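Local coordinates for protein nicotinamide riboside transporter PnuC (Neisseria mucosa ATCC 25996, PDB 4QTN) that binds nicotinamide riboside, a form of vitamin B3, and probably carries it across the bacterial inner membrane as a homotrimer, at residues V121-L126 and T229-R234. Residues are numbered along the deposited sequence; the frame is centred on the assembly and turned at random.
Sequences VKAKAL and TKLVKR
Val121 meets Leu231 through its backbone, the carbonyl O lying 4.1 Å from Leu231 CG, while its own side chain packs on Trp228, one turn earlier on the same helix. Ala123 carries the centre of the contact. Its methyl points at the helix and enters between two consecutive residues, with CB 3.9 Å from Leu231 CB and 3.6 Å from Val232 CG2. Here the two backbones close to 4.7 Å between Ala123 CA and Val232 CA. Val232 CG2 also lies beside two successive carbonyls, 3.5 Å from Ala123 O and from Lys124 O. CB of Lys124 points away from the helix. At Ala125 the other branch of the valine takes over: CG1, anti to the backbone N (chi1 151°), reaches Ala125 CB at 3.9 Å. No hydrogen bond joins the two segments; the extended loop is instead tied by backbone bonds from Val121 to Gly60 and from Lys124 to Arg177 and Arg179. On what is probably the cytoplasmic side, this linker between helices 85-107 and 128-147 thus lies across the last turns of helix 208-234, and Leu126 O bonds to His17 of a neighbouring subunit.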
ATOM      1  N   VAL C 121      19.282  -1.309 -20.360  1.00103.24           N
ATOM      2  CA  VAL C 121      20.075  -2.475 -19.907  1.00 99.87           C
ATOM      3  C   VAL C 121      19.352  -3.795 -20.194  1.00103.29           C
ATOM      4  O   VAL C 121      18.115  -3.831 -20.272  1.00105.75           O
ATOM      5  CB  VAL C 121      20.392  -2.380 -18.385  1.00 96.36           C
ATOM      6  CG1 VAL C 121      19.231  -2.901 -17.550  1.00 88.83           C
ATOM      7  CG2 VAL C 121      21.679  -3.109 -18.045  1.00 97.54           C
ATOM      8  N   LYS C 122      20.125  -4.866 -20.378  1.00105.35           N
ATOM      9  CA  LYS C 122      19.558  -6.172 -20.682  1.00103.89           C
ATOM     10  C   LYS C 122      19.251  -6.907 -19.391  1.00 97.16           C
ATOM     11  O   LYS C 122      20.133  -7.218 -18.635  1.00 94.61           O
ATOM     12  CB  LYS C 122      20.503  -6.982 -21.580  1.00108.55           C
ATOM     13  CG  LYS C 122      20.480  -6.552 -23.054  1.00115.92           C
ATOM     14  CD  LYS C 122      21.346  -7.451 -23.947  1.00125.11           C
ATOM     15  CE  LYS C 122      22.829  -7.085 -23.869  1.00129.35           C
ATOM     16  NZ  LYS C 122      23.725  -8.143 -24.434  1.00135.03           N
ATOM     17  N   ALA C 123      17.972  -7.122 -19.127  1.00 97.09           N
ATOM     18  CA  ALA C 123      17.537  -7.636 -17.833  1.00 97.19           C
ATOM     19  C   ALA C 123      17.481  -9.154 -17.847  1.00 93.65           C
ATOM     20  O   ALA C 123      17.074  -9.742 -18.837  1.00 99.30           O
ATOM     21  CB  ALA C 123      16.180  -7.053 -17.468  1.00 98.55           C
ATOM     22  N   LYS C 124      17.913  -9.778 -16.749  1.00 89.05           N
ATOM     23  CA  LYS C 124      17.935 -11.246 -16.632  1.00 93.47           C
ATOM     24  C   LYS C 124      17.007 -11.708 -15.513  1.00 92.91           C
ATOM     25  O   LYS C 124      16.683 -10.935 -14.614  1.00 86.22           O
ATOM     26  CB  LYS C 124      19.368 -11.767 -16.380  1.00 90.46           C
ATOM     27  CG  LYS C 124      20.367 -11.400 -17.461  1.00 93.47           C
ATOM     28  CD  LYS C 124      21.695 -12.130 -17.300  1.00103.30           C
ATOM     29  CE  LYS C 124      22.476 -11.641 -16.080  1.00101.83           C
ATOM     30  NZ  LYS C 124      23.894 -12.102 -16.109  1.00102.17           N
ATOM     31  N   ALA C 125      16.600 -12.980 -15.569  1.00 97.12           N
ATOM     32  CA  ALA C 125      15.694 -13.556 -14.575  1.00 94.56           C
ATOM     33  C   ALA C 125      16.301 -14.788 -13.923  1.00 95.16           C
ATOM     34  O   ALA C 125      16.539 -15.786 -14.594  1.00100.03           O
ATOM     35  CB  ALA C 125      14.362 -13.912 -15.216  1.00 93.92           C
ATOM     36  N   LEU C 126      16.535 -14.708 -12.606  1.00 92.90           N
ATOM     37  CA  LEU C 126      16.894 -15.874 -11.779  1.00 95.04           C
ATOM     38  C   LEU C 126      15.811 -16.935 -11.814  1.00100.47           C
ATOM     39  O   LEU C 126      14.622 -16.606 -11.965  1.00104.52           O
ATOM     40  CB  LEU C 126      17.100 -15.459 -10.326  1.00 89.22           C
ATOM     41  CG  LEU C 126      18.205 -14.476  -9.962  1.00 86.93           C
ATOM     42  CD1 LEU C 126      18.116 -14.216  -8.481  1.00 88.56           C
ATOM     43  CD2 LEU C 126      19.598 -14.974 -10.338  1.00 84.43           C
ATOM     44  N   THR C 229      10.105  -6.719 -15.675  1.00 76.38           N
ATOM     45  CA  THR C 229       9.540  -7.889 -16.325  1.00 80.50           C
ATOM     46  C   THR C 229       9.436  -7.706 -17.843  1.00 88.53           C
ATOM     47  O   THR C 229       9.944  -8.534 -18.606  1.00 95.69           O
ATOM     48  CB  THR C 229       8.203  -8.316 -15.728  1.00 73.76           C
ATOM     49  OG1 THR C 229       8.428  -8.783 -14.408  1.00 80.45           O
ATOM     50  CG2 THR C 229       7.617  -9.451 -16.526  1.00 70.66           C
ATOM     51  N   LYS C 230       8.799  -6.618 -18.277  1.00 93.91           N
ATOM     52  CA  LYS C 230       8.702  -6.310 -19.712  1.00 96.96           C
ATOM     53  C   LYS C 230      10.099  -6.353 -20.362  1.00 94.31           C
ATOM     54  O   LYS C 230      10.254  -6.787 -21.509  1.00102.21           O
ATOM     55  CB  LYS C 230       8.009  -4.948 -19.949  1.00 93.23           C
ATOM     56  CG  LYS C 230       6.490  -4.973 -19.703  1.00 97.93           C
ATOM     57  CD  LYS C 230       5.957  -3.647 -19.110  1.00103.62           C
ATOM     58  CE  LYS C 230       5.435  -2.676 -20.174  1.00110.80           C
ATOM     59  NZ  LYS C 230       3.942  -2.631 -20.260  1.00110.80           N
ATOM     60  N   LEU C 231      11.102  -5.973 -19.585  1.00 84.25           N
ATOM     61  CA  LEU C 231      12.466  -5.844 -20.048  1.00 82.86           C
ATOM     62  C   LEU C 231      13.097  -7.224 -20.203  1.00 84.73           C
ATOM     63  O   LEU C 231      13.752  -7.516 -21.203  1.00 90.57           O
ATOM     64  CB  LEU C 231      13.239  -5.054 -19.005  1.00 84.78           C
ATOM     65  CG  LEU C 231      14.181  -3.878 -19.238  1.00 84.49           C
ATOM     66  CD1 LEU C 231      13.803  -3.002 -20.418  1.00 87.23           C
ATOM     67  CD2 LEU C 231      14.181  -3.077 -17.949  1.00 81.56           C
ATOM     68  N   VAL C 232      12.911  -8.069 -19.196  1.00 85.07           N
ATOM     69  CA  VAL C 232      13.433  -9.435 -19.233  1.00 87.66           C
ATOM     70  C   VAL C 232      12.910 -10.204 -20.447  1.00 88.64           C
ATOM     71  O   VAL C 232      13.623 -11.008 -21.009  1.00 96.37           O
ATOM     72  CB  VAL C 232      13.118 -10.214 -17.920  1.00 89.06           C
ATOM     73  CG1 VAL C 232      12.997 -11.706 -18.182  1.00 81.29           C
ATOM     74  CG2 VAL C 232      14.185  -9.944 -16.870  1.00 90.19           C
ATOM     75  N   LYS C 233      11.665  -9.948 -20.845  1.00 84.82           N
ATOM     76  CA  LYS C 233      11.134 -10.557 -22.051  1.00 86.33           C
ATOM     77  C   LYS C 233      11.780 -10.006 -23.301  1.00 92.13           C
ATOM     78  O   LYS C 233      12.097 -10.754 -24.196  1.00102.71           O
ATOM     79  CB  LYS C 233       9.621 -10.409 -22.137  1.00 87.62           C
ATOM     80  CG  LYS C 233       8.849 -11.635 -21.673  1.00100.07           C
ATOM     81  CD  LYS C 233       7.347 -11.355 -21.577  1.00110.49           C
ATOM     82  CE  LYS C 233       6.739 -11.934 -20.296  1.00110.71           C
ATOM     83  NZ  LYS C 233       6.069 -10.883 -19.463  1.00101.56           N
ATOM     84  N   ARG C 234      11.992  -8.697 -23.366  1.00 97.89           N
ATOM     85  CA  ARG C 234      12.568  -8.101 -24.577  1.00108.67           C
ATOM     86  C   ARG C 234      13.885  -8.789 -24.947  1.00114.19           C
ATOM     87  O   ARG C 234      14.360  -8.659 -26.075  1.00128.42           O
ATOM     88  CB  ARG C 234      12.759  -6.566 -24.442  1.00117.35           C
ATOM     89  CG  ARG C 234      11.458  -5.741 -24.395  1.00119.84           C
ATOM     90  CD  ARG C 234      11.653  -4.326 -24.954  1.00124.28           C
ATOM     91  NE  ARG C 234      11.707  -4.355 -26.423  1.00139.52           N
ATOM     92  CZ  ARG C 234      12.823  -4.221 -27.139  1.00141.46           C
ATOM     93  NH1 ARG C 234      13.982  -3.987 -26.525  1.00143.52           N
ATOM     94  NH2 ARG C 234      12.779  -4.307 -28.474  1.00134.73           N
TER